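Local coordinates for disease resistance protein RRS1 (Arabidopsis thaliana, PDB 4C6S) that binds W-box DNA as a transcription factor and, paired with RPS4, acts as an immune receptor that recognises pathogen effectors, at residues A[95-100]-A[117-122]; A[60-65]-A[91-96]; A[22-27]-A[130-135]; A[72-77]-A[109-114]. One frame throughout, in Å; residues are numbered along the deposited sequence.

Contact 1. Residues A[95-100]-A[117-122]; sequences SVLYGD and SRIHQS. With NA (sodium ion), chain G; SO4 (sulfate ion), chain F.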
loop_
_atom_site.group_PDB
_atom_site.type_symbol
_atom_site.label_atom_id
_atom_site.label_comp_id
_atom_site.label_asym_id
_atom_site.label_seq_id
_atom_site.Cartn_x
_atom_site.Cartn_y
_atom_site.Cartn_z
ATOM N N SER A 95 0.111 2.024 -18.056
ATOM C CA SER A 95 -0.250 0.691 -17.577
ATOM C C SER A 95 0.661 0.297 -16.429
ATOM O O SER A 95 1.850 0.587 -16.447
ATOM C CB SER A 95 -0.122 -0.344 -18.698
ATOM O OG SER A 95 -1.084 -0.100 -19.712
ATOM N N VAL A 96 0.093 -0.370 -15.431
ATOM C CA VAL A 96 0.883 -0.782 -14.275
ATOM C C VAL A 96 0.681 -2.268 -14.067
ATOM O O VAL A 96 -0.452 -2.721 -13.825
ATOM C CB VAL A 96 0.436 -0.034 -13.001
ATOM C CG1 VAL A 96 1.285 -0.454 -11.803
ATOM C CG2 VAL A 96 0.530 1.497 -13.198
ATOM N N LEU A 97 1.770 -3.036 -14.178
ATOM C CA LEU A 97 1.697 -4.478 -13.957
ATOM C C LEU A 97 1.973 -4.697 -12.484
ATOM O O LEU A 97 3.131 -4.675 -12.055
ATOM C CB LEU A 97 2.724 -5.230 -14.807
ATOM C CG LEU A 97 2.565 -5.052 -16.305
ATOM C CD1 LEU A 97 3.630 -5.851 -17.071
ATOM C CD2 LEU A 97 1.182 -5.532 -16.725
ATOM N N TYR A 98 0.909 -4.879 -11.706
ATOM C CA TYR A 98 1.050 -4.933 -10.255
ATOM C C TYR A 98 0.860 -6.349 -9.724
ATOM O O TYR A 98 -0.127 -7.019 -10.049
ATOM C CB TYR A 98 0.056 -3.981 -9.568
ATOM C CG TYR A 98 0.225 -4.031 -8.070
ATOM C CD1 TYR A 98 1.311 -3.410 -7.461
ATOM C CD2 TYR A 98 -0.654 -4.744 -7.270
ATOM C CE1 TYR A 98 1.510 -3.495 -6.085
ATOM C CE2 TYR A 98 -0.468 -4.825 -5.901
ATOM C CZ TYR A 98 0.611 -4.188 -5.318
ATOM O OH TYR A 98 0.800 -4.277 -3.968
ATOM N N GLY A 99 1.792 -6.817 -8.897
ATOM C CA GLY A 99 1.623 -8.109 -8.260
ATOM C C GLY A 99 2.949 -8.658 -7.779
ATOM O O GLY A 99 3.997 -8.261 -8.294
ATOM N N ASP A 100 2.902 -9.572 -6.814
ATOM C CA ASP A 100 4.120 -10.131 -6.216
ATOM C C ASP A 100 4.633 -11.376 -6.928
ATOM O O ASP A 100 5.586 -12.009 -6.473
ATOM C CB ASP A 100 3.914 -10.451 -4.726
ATOM C CG ASP A 100 2.840 -11.503 -4.481
ATOM O OD1 ASP A 100 2.312 -12.091 -5.446
ATOM O OD2 ASP A 100 2.531 -11.759 -3.298
ATOM N N SER A 117 2.653 1.037 -24.560
ATOM C CA SER A 117 4.100 0.993 -24.371
ATOM C C SER A 117 4.558 1.696 -23.103
ATOM O O SER A 117 5.727 1.591 -22.718
ATOM C CB SER A 117 4.797 1.617 -25.576
ATOM O OG SER A 117 4.303 2.928 -25.794
ATOM N N ARG A 118 3.650 2.427 -22.459
ATOM C CA ARG A 118 3.988 3.110 -21.209
ATOM C C ARG A 118 3.619 2.214 -20.038
ATOM O O ARG A 118 2.441 2.071 -19.694
ATOM C CB ARG A 118 3.273 4.456 -21.114
ATOM C CG ARG A 118 3.678 5.405 -22.225
ATOM C CD ARG A 118 3.011 6.753 -22.063
ATOM N NE ARG A 118 3.384 7.403 -20.811
ATOM C CZ ARG A 118 2.831 8.530 -20.377
ATOM N NH1 ARG A 118 1.883 9.114 -21.098
ATOM N NH2 ARG A 118 3.219 9.070 -19.229
ATOM N N ILE A 119 4.639 1.596 -19.448
ATOM C CA ILE A 119 4.437 0.478 -18.547
ATOM C C ILE A 119 5.307 0.630 -17.293
ATOM O O ILE A 119 6.517 0.886 -17.381
ATOM C CB ILE A 119 4.782 -0.855 -19.266
ATOM C CG1 ILE A 119 3.951 -1.023 -20.541
ATOM C CG2 ILE A 119 4.588 -2.046 -18.337
ATOM C CD1 ILE A 119 4.359 -2.237 -21.367
ATOM N N HIS A 120 4.673 0.510 -16.129
ATOM C CA HIS A 120 5.369 0.427 -14.847
ATOM C C HIS A 120 5.111 -0.976 -14.309
ATOM O O HIS A 120 4.059 -1.554 -14.582
ATOM C CB HIS A 120 4.809 1.478 -13.881
ATOM C CG HIS A 120 5.062 2.883 -14.325
ATOM N ND1 HIS A 120 6.171 3.594 -13.928
ATOM C CD2 HIS A 120 4.363 3.699 -15.152
ATOM C CE1 HIS A 120 6.148 4.793 -14.490
ATOM N NE2 HIS A 120 5.064 4.881 -15.240
ATOM N N GLN A 121 6.065 -1.542 -13.571
ATOM C CA GLN A 121 5.903 -2.914 -13.071
ATOM C C GLN A 121 6.384 -3.081 -11.636
ATOM O O GLN A 121 7.390 -2.490 -11.230
ATOM C CB GLN A 121 6.721 -3.908 -13.919
ATOM C CG GLN A 121 6.689 -3.712 -15.413
ATOM C CD GLN A 121 7.788 -4.511 -16.094
ATOM O OE1 GLN A 121 8.131 -5.613 -15.658
ATOM N NE2 GLN A 121 8.368 -3.942 -17.148
ATOM N N SER A 122 5.686 -3.923 -10.878
ATOM C CA SER A 122 6.228 -4.422 -9.614
ATOM C C SER A 122 7.577 -5.091 -9.865
ATOM O O SER A 122 7.778 -5.744 -10.903
ATOM C CB SER A 122 5.283 -5.462 -9.006
ATOM O OG SER A 122 4.060 -4.879 -8.594
HETATM NA NA NA G . 8.190 2.416 -12.538
HETATM S S SO4 F . 9.778 -0.408 -14.086
HETATM O O1 SO4 F . 8.473 -0.106 -13.500
HETATM O O2 SO4 F . 10.445 0.833 -14.475
HETATM O O3 SO4 F . 9.576 -1.237 -15.271
HETATM O O4 SO4 F . 10.607 -1.110 -13.107
HETATM O O HOH W 1 0.292 1.677 -21.323
#
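S95 opens a parallel ladder with strand 119-121. S95 N binds R118 O at 2.8 Å, and S95 O takes H120 N. Water 1 joins S95 OG to R118 O. V96 lies beside H120 on the other face. H120 ND1 holds a sodium ion at 2.7 Å in the plane of its ring, while D138 holds H120 NE2. The sodium also meets E134 and an oxygen of a sulfate, probably from the crystallisation liquor, that Q121 N binds. L97 N goes to H120 O. L97 CD1 reaches I119 CG2 and Q121 CG, both at 4.1 Å, and L97 O receives S122 N at 2.9 Å. Y98 CD1 stands 3.3 Å from S122 OG. With chi1 at -67°, S122 OG sits beside its own backbone N, turned to the first strand, and accepts G99 N at 3.0 Å. The pair is the last beta-alpha-beta step of the TIR sheet. L97 and I119 face helix 104-113, V96 and H120 face helix 128-143, and strand 59-65 flanks 92-98.

Contact 2. Residues A[60-65]-A[91-96]; sequences SVMVLP and QAVVSV
V61 and V96 form the dense side of this parallel pair. V61 CG1 comes to 4.0 Å from V96 CG2, and the two side chains are set at a slant to each other. V61 CG2 also rests 4.3 Å from V94 CB, and V63 CG2 lies equally close to V96 CB. All four valines share one face of the sheet. In each, CG1 is anti to the backbone N (chi1 176° in V61), so that CG2 of V61 and of V63 turns to the CB of its partner. I135 and D138 of helix 128-143, with L24 of helix 20-30, pack on this face. On the other face the fit is more mixed. L64 CD1 touches S95 CB at 4.1 Å, and M62 SD lies 4.2 Å from V93 CG1. The more open end is at the start of 91-96, where A92 and V93 are partly exposed. There a water accepts from S60 OG and donates to Q91 OE1, both at 2.8 Å. Q91 NE2 is held by the backbone oxygens of I54 and A57. Five backbone bonds tie the strands, from S60 N to A92 O at 2.7 Å through to L64 N with V96 O. In this central strand pair of the TIR domain, backbone N-H and C=O groups are paired in the ladder, branched apolar side chains fill the valine face, and the water-bridged S60 and Q91 lie at the start.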
loop_
_atom_site.group_PDB
_atom_site.type_symbol
_atom_site.label_atom_id
_atom_site.label_comp_id
_atom_site.label_asym_id
_atom_site.label_seq_id
_atom_site.Cartn_x
_atom_site.Cartn_y
_atom_site.Cartn_z
ATOM N N SER A 60 -5.385 7.931 -18.387
ATOM C CA SER A 60 -5.994 6.701 -17.907
ATOM C C SER A 60 -4.892 5.790 -17.394
ATOM O O SER A 60 -4.035 5.349 -18.162
ATOM C CB SER A 60 -6.770 6.036 -19.051
ATOM O OG SER A 60 -7.350 4.811 -18.648
ATOM N N VAL A 61 -4.885 5.535 -16.088
ATOM C CA VAL A 61 -3.889 4.638 -15.501
ATOM C C VAL A 61 -4.559 3.298 -15.230
ATOM O O VAL A 61 -5.418 3.203 -14.348
ATOM C CB VAL A 61 -3.360 5.182 -14.182
ATOM C CG1 VAL A 61 -2.383 4.176 -13.546
ATOM C CG2 VAL A 61 -2.690 6.528 -14.386
ATOM N N MET A 62 -4.185 2.269 -15.990
ATOM C CA MET A 62 -4.765 0.943 -15.815
ATOM C C MET A 62 -3.867 0.136 -14.898
ATOM O O MET A 62 -2.728 -0.161 -15.255
ATOM C CB MET A 62 -4.889 0.231 -17.161
ATOM C CG MET A 62 -5.837 0.963 -18.112
ATOM S SD MET A 62 -6.105 0.145 -19.701
ATOM C CE MET A 62 -6.570 -1.459 -19.162
ATOM N N VAL A 63 -4.358 -0.178 -13.703
ATOM C CA VAL A 63 -3.601 -1.017 -12.780
ATOM C C VAL A 63 -4.060 -2.436 -12.989
ATOM O O VAL A 63 -5.223 -2.777 -12.740
ATOM C CB VAL A 63 -3.822 -0.605 -11.329
ATOM C CG1 VAL A 63 -3.099 -1.583 -10.408
ATOM C CG2 VAL A 63 -3.314 0.814 -11.121
ATOM N N LEU A 64 -3.153 -3.265 -13.492
ATOM C CA LEU A 64 -3.520 -4.574 -14.007
ATOM C C LEU A 64 -3.141 -5.641 -13.007
ATOM O O LEU A 64 -2.145 -5.489 -12.289
ATOM C CB LEU A 64 -2.805 -4.825 -15.336
ATOM C CG LEU A 64 -3.217 -3.821 -16.419
ATOM C CD1 LEU A 64 -2.173 -3.727 -17.517
ATOM C CD2 LEU A 64 -4.573 -4.197 -17.004
ATOM N N PRO A 65 -3.949 -6.715 -12.930
ATOM C CA PRO A 65 -3.650 -7.832 -12.023
ATOM C C PRO A 65 -2.562 -8.710 -12.627
ATOM O O PRO A 65 -2.835 -9.714 -13.288
ATOM C CB PRO A 65 -4.980 -8.580 -11.939
ATOM C CG PRO A 65 -5.646 -8.312 -13.264
ATOM C CD PRO A 65 -5.214 -6.918 -13.671
ATOM N N GLN A 91 -6.155 11.701 -24.632
ATOM C CA GLN A 91 -5.967 10.920 -23.417
ATOM C C GLN A 91 -4.795 9.970 -23.535
ATOM O O GLN A 91 -4.722 9.173 -24.469
ATOM C CB GLN A 91 -7.229 10.130 -23.072
ATOM C CG GLN A 91 -7.021 9.085 -21.992
ATOM C CD GLN A 91 -8.257 8.245 -21.751
ATOM O OE1 GLN A 91 -8.287 7.054 -22.061
ATOM N NE2 GLN A 91 -9.283 8.862 -21.190
ATOM N N ALA A 92 -3.884 10.054 -22.573
ATOM C CA ALA A 92 -2.769 9.118 -22.492
ATOM C C ALA A 92 -3.153 7.910 -21.660
ATOM O O ALA A 92 -3.951 8.014 -20.727
ATOM C CB ALA A 92 -1.568 9.786 -21.878
ATOM N N VAL A 93 -2.547 6.769 -21.970
ATOM C CA VAL A 93 -2.778 5.558 -21.207
ATOM C C VAL A 93 -1.475 5.077 -20.559
ATOM O O VAL A 93 -0.453 4.908 -21.227
ATOM C CB VAL A 93 -3.389 4.440 -22.078
ATOM C CG1 VAL A 93 -3.605 3.187 -21.243
ATOM C CG2 VAL A 93 -4.703 4.914 -22.699
ATOM N N VAL A 94 -1.501 4.893 -19.247
ATOM C CA VAL A 94 -0.333 4.376 -18.544
ATOM C C VAL A 94 -0.734 3.049 -17.915
ATOM O O VAL A 94 -1.812 2.948 -17.324
ATOM C CB VAL A 94 0.132 5.358 -17.455
ATOM C CG1 VAL A 94 1.321 4.783 -16.685
ATOM C CG2 VAL A 94 0.498 6.698 -18.089
ATOM N N SER A 95 0.111 2.024 -18.056
ATOM C CA SER A 95 -0.250 0.691 -17.577
ATOM C C SER A 95 0.661 0.297 -16.429
ATOM O O SER A 95 1.850 0.587 -16.447
ATOM C CB SER A 95 -0.122 -0.344 -18.698
ATOM O OG SER A 95 -1.084 -0.100 -19.712
ATOM N N VAL A 96 0.093 -0.370 -15.431
ATOM C CA VAL A 96 0.883 -0.782 -14.275
ATOM C C VAL A 96 0.681 -2.268 -14.067
ATOM O O VAL A 96 -0.452 -2.721 -13.825
ATOM C CB VAL A 96 0.436 -0.034 -13.001
ATOM C CG1 VAL A 96 1.285 -0.454 -11.803
ATOM C CG2 VAL A 96 0.530 1.497 -13.198
HETATM O O HOH W 2 -8.716 4.530 -21.051
#

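Contact 3. Residues A[22-27]-A[130-135]; sequences SHLSEA and ILVEEI. With NA (sodium ion), chain H; NA (sodium ion), chain G.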
loop_
_atom_site.group_PDB
_atom_site.type_symbol
_atom_site.label_atom_id
_atom_site.label_comp_id
_atom_site.label_asym_id
_atom_site.label_seq_id
_atom_site.Cartn_x
_atom_site.Cartn_y
_atom_site.Cartn_z
ATOM N N SER A 22 -5.228 2.718 -3.360
ATOM C CA SER A 22 -5.611 3.825 -2.476
ATOM C C SER A 22 -4.373 4.700 -2.230
ATOM O O SER A 22 -4.476 5.923 -2.106
ATOM C CB SER A 22 -6.227 3.330 -1.163
ATOM O OG SER A 22 -5.254 2.800 -0.281
ATOM N N HIS A 23 -3.204 4.075 -2.182
ATOM C CA HIS A 23 -1.976 4.838 -1.988
ATOM C C HIS A 23 -1.646 5.621 -3.239
ATOM O O HIS A 23 -1.160 6.753 -3.152
ATOM C CB HIS A 23 -0.800 3.926 -1.618
ATOM C CG HIS A 23 -1.034 3.128 -0.381
ATOM N ND1 HIS A 23 -1.060 3.684 0.877
ATOM C CD2 HIS A 23 -1.253 1.798 -0.208
ATOM C CE1 HIS A 23 -1.280 2.737 1.775
ATOM N NE2 HIS A 23 -1.390 1.581 1.134
ATOM N N LEU A 24 -1.889 5.014 -4.398
ATOM C CA LEU A 24 -1.633 5.678 -5.678
ATOM C C LEU A 24 -2.540 6.894 -5.832
ATOM O O LEU A 24 -2.081 7.974 -6.204
ATOM C CB LEU A 24 -1.838 4.706 -6.854
ATOM C CG LEU A 24 -1.651 5.291 -8.267
ATOM C CD1 LEU A 24 -0.255 5.905 -8.445
ATOM C CD2 LEU A 24 -1.884 4.206 -9.316
ATOM N N SER A 25 -3.827 6.723 -5.533
ATOM C CA SER A 25 -4.772 7.832 -5.569
ATOM C C SER A 25 -4.369 8.965 -4.634
ATOM O O SER A 25 -4.441 10.154 -5.006
ATOM C CB SER A 25 -6.177 7.340 -5.186
ATOM O OG SER A 25 -7.129 8.385 -5.231
ATOM N N GLU A 26 -3.970 8.614 -3.415
ATOM C CA GLU A 26 -3.627 9.647 -2.442
ATOM C C GLU A 26 -2.343 10.357 -2.866
ATOM O O GLU A 26 -2.189 11.560 -2.641
ATOM C CB GLU A 26 -3.507 9.053 -1.034
ATOM C CG GLU A 26 -2.904 9.985 0.013
ATOM C CD GLU A 26 -3.778 11.190 0.339
ATOM O OE1 GLU A 26 -4.955 11.237 -0.094
ATOM O OE2 GLU A 26 -3.279 12.091 1.047
ATOM N N ALA A 27 -1.420 9.626 -3.481
ATOM C CA ALA A 27 -0.170 10.251 -3.916
ATOM C C ALA A 27 -0.414 11.225 -5.069
ATOM O O ALA A 27 0.187 12.302 -5.130
ATOM C CB ALA A 27 0.856 9.182 -4.296
ATOM N N ILE A 130 7.779 3.143 -3.620
ATOM C CA ILE A 130 8.622 3.621 -4.718
ATOM C C ILE A 130 7.862 3.507 -6.044
ATOM O O ILE A 130 7.865 4.446 -6.847
ATOM C CB ILE A 130 9.956 2.855 -4.787
ATOM C CG1 ILE A 130 10.783 3.120 -3.535
ATOM C CG2 ILE A 130 10.757 3.302 -6.015
ATOM C CD1 ILE A 130 11.302 4.539 -3.454
ATOM N N LEU A 131 7.187 2.381 -6.259
ATOM C CA LEU A 131 6.396 2.176 -7.480
ATOM C C LEU A 131 5.351 3.273 -7.630
ATOM O O LEU A 131 5.202 3.851 -8.717
ATOM C CB LEU A 131 5.719 0.805 -7.476
ATOM C CG LEU A 131 4.792 0.510 -8.657
ATOM C CD1 LEU A 131 5.554 0.630 -10.000
ATOM C CD2 LEU A 131 4.197 -0.907 -8.490
ATOM N N VAL A 132 4.644 3.579 -6.546
ATOM C CA VAL A 132 3.689 4.689 -6.587
ATOM C C VAL A 132 4.371 5.991 -6.998
ATOM O O VAL A 132 3.867 6.711 -7.870
ATOM C CB VAL A 132 2.965 4.881 -5.243
ATOM C CG1 VAL A 132 2.224 6.233 -5.199
ATOM C CG2 VAL A 132 1.979 3.745 -5.028
ATOM N N GLU A 133 5.497 6.307 -6.367
ATOM C CA GLU A 133 6.197 7.552 -6.693
ATOM C C GLU A 133 6.619 7.566 -8.155
ATOM O O GLU A 133 6.598 8.614 -8.794
ATOM C CB GLU A 133 7.430 7.749 -5.811
ATOM C CG GLU A 133 7.111 8.075 -4.359
ATOM C CD GLU A 133 8.359 8.374 -3.538
ATOM O OE1 GLU A 133 9.424 7.780 -3.822
ATOM O OE2 GLU A 133 8.269 9.204 -2.606
ATOM N N GLU A 134 7.002 6.405 -8.684
ATOM C CA GLU A 134 7.410 6.321 -10.086
ATOM C C GLU A 134 6.241 6.610 -11.009
ATOM O O GLU A 134 6.390 7.307 -12.011
ATOM C CB GLU A 134 8.015 4.944 -10.384
ATOM C CG GLU A 134 9.366 4.795 -9.729
ATOM C CD GLU A 134 9.955 3.411 -9.863
ATOM O OE1 GLU A 134 9.196 2.462 -10.166
ATOM O OE2 GLU A 134 11.180 3.283 -9.658
ATOM N N ILE A 135 5.078 6.060 -10.679
ATOM C CA ILE A 135 3.899 6.283 -11.507
ATOM C C ILE A 135 3.512 7.760 -11.448
ATOM O O ILE A 135 3.235 8.376 -12.483
ATOM C CB ILE A 135 2.723 5.423 -11.031
ATOM C CG1 ILE A 135 3.081 3.948 -11.213
ATOM C CG2 ILE A 135 1.456 5.788 -11.809
ATOM C CD1 ILE A 135 2.234 3.001 -10.327
HETATM NA NA NA H . -6.772 10.272 -1.336
HETATM NA NA NA G . 8.190 2.416 -12.538
#
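E26 OE1 holds a sodium ion at 2.4 Å, one residue before A27, whose CB meets V132 across the contact. The ion lies away from the helix 130-135, and the other oxygen, E26 OE2, pairs with R29. V132 carries the contact between the helices. Its CG1, anti to the backbone N (chi1 167°), pushes between A27 and L24. V132 CG1 stands 3.4 Å from A27 CB, tighter than usual for two carbons, and 3.9 Å from L24 CA. The other branch, V132 CG2, reaches H23 CB at 4.4 Å. L24 answers from the first helix. L24 CD1 meets I135 CG2 at 3.8 Å, and the two side chains cross nearly at a right angle. L24 CD1 also lies 4.1 Å from V132 CG1. The short segment axes approach to 9.6 Å at an angle of 44°, and the small A27 probably helps. On the far flank E134 OE1 binds the second sodium, a site shared with H120. The second subunit closes in on the same region: H23 stacks on H23 of that subunit, and S22 OG takes S129 N of that subunit. The TIR domain is known to form homo- and heterodimers. No hydrogen bond crosses between the two helices. Their adhesion therefore rests on the fit of methyl groups, while the carboxylates of E26 and E134 lie off the interface and bind sodium ions.

Contact 4. Residues A[72-77]-A[109-114]; sequences EVWLDK and SELDFR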
loop_
_atom_site.group_PDB
_atom_site.type_symbol
_atom_site.label_atom_id
_atom_site.label_comp_id
_atom_site.label_asym_id
_atom_site.label_seq_id
_atom_site.Cartn_x
_atom_site.Cartn_y
_atom_site.Cartn_z
ATOM N N GLU A 72 -7.255 -14.244 -19.517
ATOM C CA GLU A 72 -8.491 -14.367 -18.742
ATOM C C GLU A 72 -8.905 -13.036 -18.131
ATOM O O GLU A 72 -9.930 -12.948 -17.452
ATOM C CB GLU A 72 -8.320 -15.369 -17.606
ATOM C CG GLU A 72 -7.871 -16.744 -18.017
ATOM C CD GLU A 72 -7.842 -17.685 -16.838
ATOM O OE1 GLU A 72 -6.839 -17.673 -16.090
ATOM O OE2 GLU A 72 -8.832 -18.424 -16.650
ATOM N N VAL A 73 -8.097 -12.009 -18.359
ATOM C CA VAL A 73 -8.313 -10.711 -17.728
ATOM C C VAL A 73 -8.644 -9.608 -18.729
ATOM O O VAL A 73 -9.582 -8.836 -18.519
ATOM C CB VAL A 73 -7.072 -10.282 -16.914
ATOM C CG1 VAL A 73 -7.200 -8.840 -16.454
ATOM C CG2 VAL A 73 -6.878 -11.217 -15.729
ATOM N N TRP A 74 -7.874 -9.518 -19.809
ATOM C CA TRP A 74 -7.958 -8.328 -20.656
ATOM C C TRP A 74 -9.334 -8.118 -21.286
ATOM O O TRP A 74 -10.028 -7.154 -20.962
ATOM C CB TRP A 74 -6.890 -8.307 -21.764
ATOM C CG TRP A 74 -7.037 -7.032 -22.546
ATOM C CD1 TRP A 74 -7.784 -6.830 -23.686
ATOM C CD2 TRP A 74 -6.498 -5.755 -22.195
ATOM N NE1 TRP A 74 -7.711 -5.509 -24.070
ATOM C CE2 TRP A 74 -6.931 -4.828 -23.170
ATOM C CE3 TRP A 74 -5.676 -5.308 -21.158
ATOM C CZ2 TRP A 74 -6.563 -3.479 -23.134
ATOM C CZ3 TRP A 74 -5.309 -3.980 -21.128
ATOM C CH2 TRP A 74 -5.755 -3.078 -22.107
ATOM N N LEU A 75 -9.714 -9.005 -22.200
ATOM C CA LEU A 75 -10.985 -8.851 -22.911
ATOM C C LEU A 75 -12.149 -8.788 -21.930
ATOM O O LEU A 75 -13.125 -8.057 -22.135
ATOM C CB LEU A 75 -11.198 -10.012 -23.884
ATOM C CG LEU A 75 -10.301 -10.067 -25.124
ATOM C CD1 LEU A 75 -10.569 -11.335 -25.914
ATOM C CD2 LEU A 75 -10.532 -8.855 -25.991
ATOM N N ASP A 76 -12.029 -9.557 -20.853
ATOM C CA ASP A 76 -13.100 -9.684 -19.879
ATOM C C ASP A 76 -13.309 -8.406 -19.062
ATOM O O ASP A 76 -14.447 -8.037 -18.763
ATOM C CB ASP A 76 -12.807 -10.855 -18.943
ATOM C CG ASP A 76 -13.933 -11.117 -17.973
ATOM O OD1 ASP A 76 -15.111 -10.985 -18.374
ATOM O OD2 ASP A 76 -13.639 -11.453 -16.806
ATOM N N LYS A 77 -12.217 -7.729 -18.711
ATOM C CA LYS A 77 -12.289 -6.656 -17.722
ATOM C C LYS A 77 -11.704 -5.321 -18.156
ATOM O O LYS A 77 -12.168 -4.276 -17.710
ATOM C CB LYS A 77 -11.580 -7.080 -16.432
ATOM C CG LYS A 77 -12.277 -8.165 -15.642
ATOM C CD LYS A 77 -11.582 -8.393 -14.310
ATOM C CE LYS A 77 -12.156 -9.602 -13.580
ATOM N NZ LYS A 77 -11.590 -9.713 -12.196
ATOM N N SER A 109 3.680 -9.044 -23.586
ATOM C CA SER A 109 3.165 -9.451 -24.895
ATOM C C SER A 109 1.762 -8.892 -25.091
ATOM O O SER A 109 1.443 -8.305 -26.136
ATOM C CB SER A 109 3.140 -10.974 -25.004
ATOM O OG SER A 109 2.591 -11.380 -26.249
ATOM N N GLU A 110 0.926 -9.083 -24.079
ATOM C CA GLU A 110 -0.445 -8.598 -24.116
ATOM C C GLU A 110 -0.476 -7.095 -24.366
ATOM O O GLU A 110 -1.172 -6.627 -25.271
ATOM C CB GLU A 110 -1.164 -8.939 -22.811
ATOM C CG GLU A 110 -2.629 -8.467 -22.753
ATOM C CD GLU A 110 -3.581 -9.325 -23.573
ATOM O OE1 GLU A 110 -3.279 -10.514 -23.822
ATOM O OE2 GLU A 110 -4.653 -8.809 -23.958
ATOM N N LEU A 111 0.292 -6.336 -23.587
ATOM C CA LEU A 111 0.242 -4.878 -23.721
ATOM C C LEU A 111 0.738 -4.408 -25.092
ATOM O O LEU A 111 0.152 -3.504 -25.687
ATOM C CB LEU A 111 1.005 -4.187 -22.590
ATOM C CG LEU A 111 0.404 -4.428 -21.208
ATOM C CD1 LEU A 111 1.263 -3.759 -20.142
ATOM C CD2 LEU A 111 -1.036 -3.933 -21.124
ATOM N N ASP A 112 1.805 -5.032 -25.589
ATOM C CA ASP A 112 2.302 -4.724 -26.929
ATOM C C ASP A 112 1.227 -4.962 -27.987
ATOM O O ASP A 112 1.056 -4.154 -28.909
ATOM C CB ASP A 112 3.543 -5.556 -27.250
ATOM C CG ASP A 112 3.985 -5.397 -28.688
ATOM O OD1 ASP A 112 4.684 -4.411 -28.993
ATOM O OD2 ASP A 112 3.621 -6.254 -29.516
ATOM N N PHE A 113 0.495 -6.064 -27.849
ATOM C CA PHE A 113 -0.587 -6.393 -28.782
ATOM C C PHE A 113 -1.694 -5.337 -28.735
ATOM O O PHE A 113 -2.337 -5.060 -29.754
ATOM C CB PHE A 113 -1.146 -7.784 -28.449
ATOM C CG PHE A 113 -2.238 -8.259 -29.379
ATOM C CD1 PHE A 113 -1.944 -8.652 -30.677
ATOM C CD2 PHE A 113 -3.546 -8.361 -28.929
ATOM C CE1 PHE A 113 -2.947 -9.119 -31.535
ATOM C CE2 PHE A 113 -4.560 -8.822 -29.776
ATOM C CZ PHE A 113 -4.255 -9.200 -31.075
ATOM N N ARG A 114 -1.899 -4.740 -27.561
ATOM C CA ARG A 114 -2.908 -3.690 -27.391
ATOM C C ARG A 114 -2.373 -2.309 -27.782
ATOM O O ARG A 114 -3.085 -1.301 -27.677
ATOM C CB ARG A 114 -3.427 -3.659 -25.945
ATOM C CG ARG A 114 -3.991 -4.978 -25.439
ATOM C CD ARG A 114 -5.121 -5.516 -26.309
ATOM N NE ARG A 114 -5.414 -6.898 -25.948
ATOM C CZ ARG A 114 -6.268 -7.687 -26.588
ATOM N NH1 ARG A 114 -6.939 -7.241 -27.636
ATOM N NH2 ARG A 114 -6.442 -8.941 -26.183
#
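E110 reaches W74 with its carboxylate: E110 OE2 lies 3.2 Å from W74 CB and obliquely to the indole, the two planes being 40° apart. L111 adds an apolar touch, L111 CD2 to W74 CZ3 at 4.3 Å. F113 keeps clear of W74 but points its ring edge at the guanidinium of R114, with F113 CD2 3.6 Å above that plane. R114 carries the contact. Its chain bends at chi2, and its flat end lies over one face of W74, with ring and guanidinium only 8° from parallel. The F113 edge is on the opposite face of the guanidinium. R114 CD makes a CH-pi contact 3.8 Å from the centroid of the five-membered ring of W74. R114 NH2 lies 4.1 Å from L75 CD2. R114 NE and NH2 both bind E110 OE2, each at 2.9 Å and within the guanidinium plane. NH2 meets OE2 on its syn side, 22° out of the carboxylate plane, and NE comes from well above that plane. The contact joins helices 74-82 and 104-113 of the TIR domain, where W74 packs on M62 and L111 on L64 of the sheet. No hydrogen bond links the two segments. A salt bridge within one is instead laid on the indole of the other, and the close carboxylate probably balances the arginine charge over the ring.

In the fold
Contacts 1 and 2 are successive steps of one parallel sheet and share S95 and V96, with centres 8 Å apart. Contacts 3 and 4 cover its opposite faces. Their centres lie about 23 Å apart, their nearest atoms about 12 Å. I135 of contact 3 packs on contacts 1 and 2, with I135 CD1 3.7 Å from V96 CG2, and L24 CD2 packs on V61 and V63. On the other face L111 CD1 of contact 4 lies 3.7 Å from I119 CD1 of contact 1, while W74 CZ3 stands 3.4 Å from M62 CE of contact 2. The shared sodium ion links contacts 1 and 3. The second subunit touches contact 3 but none of the other three.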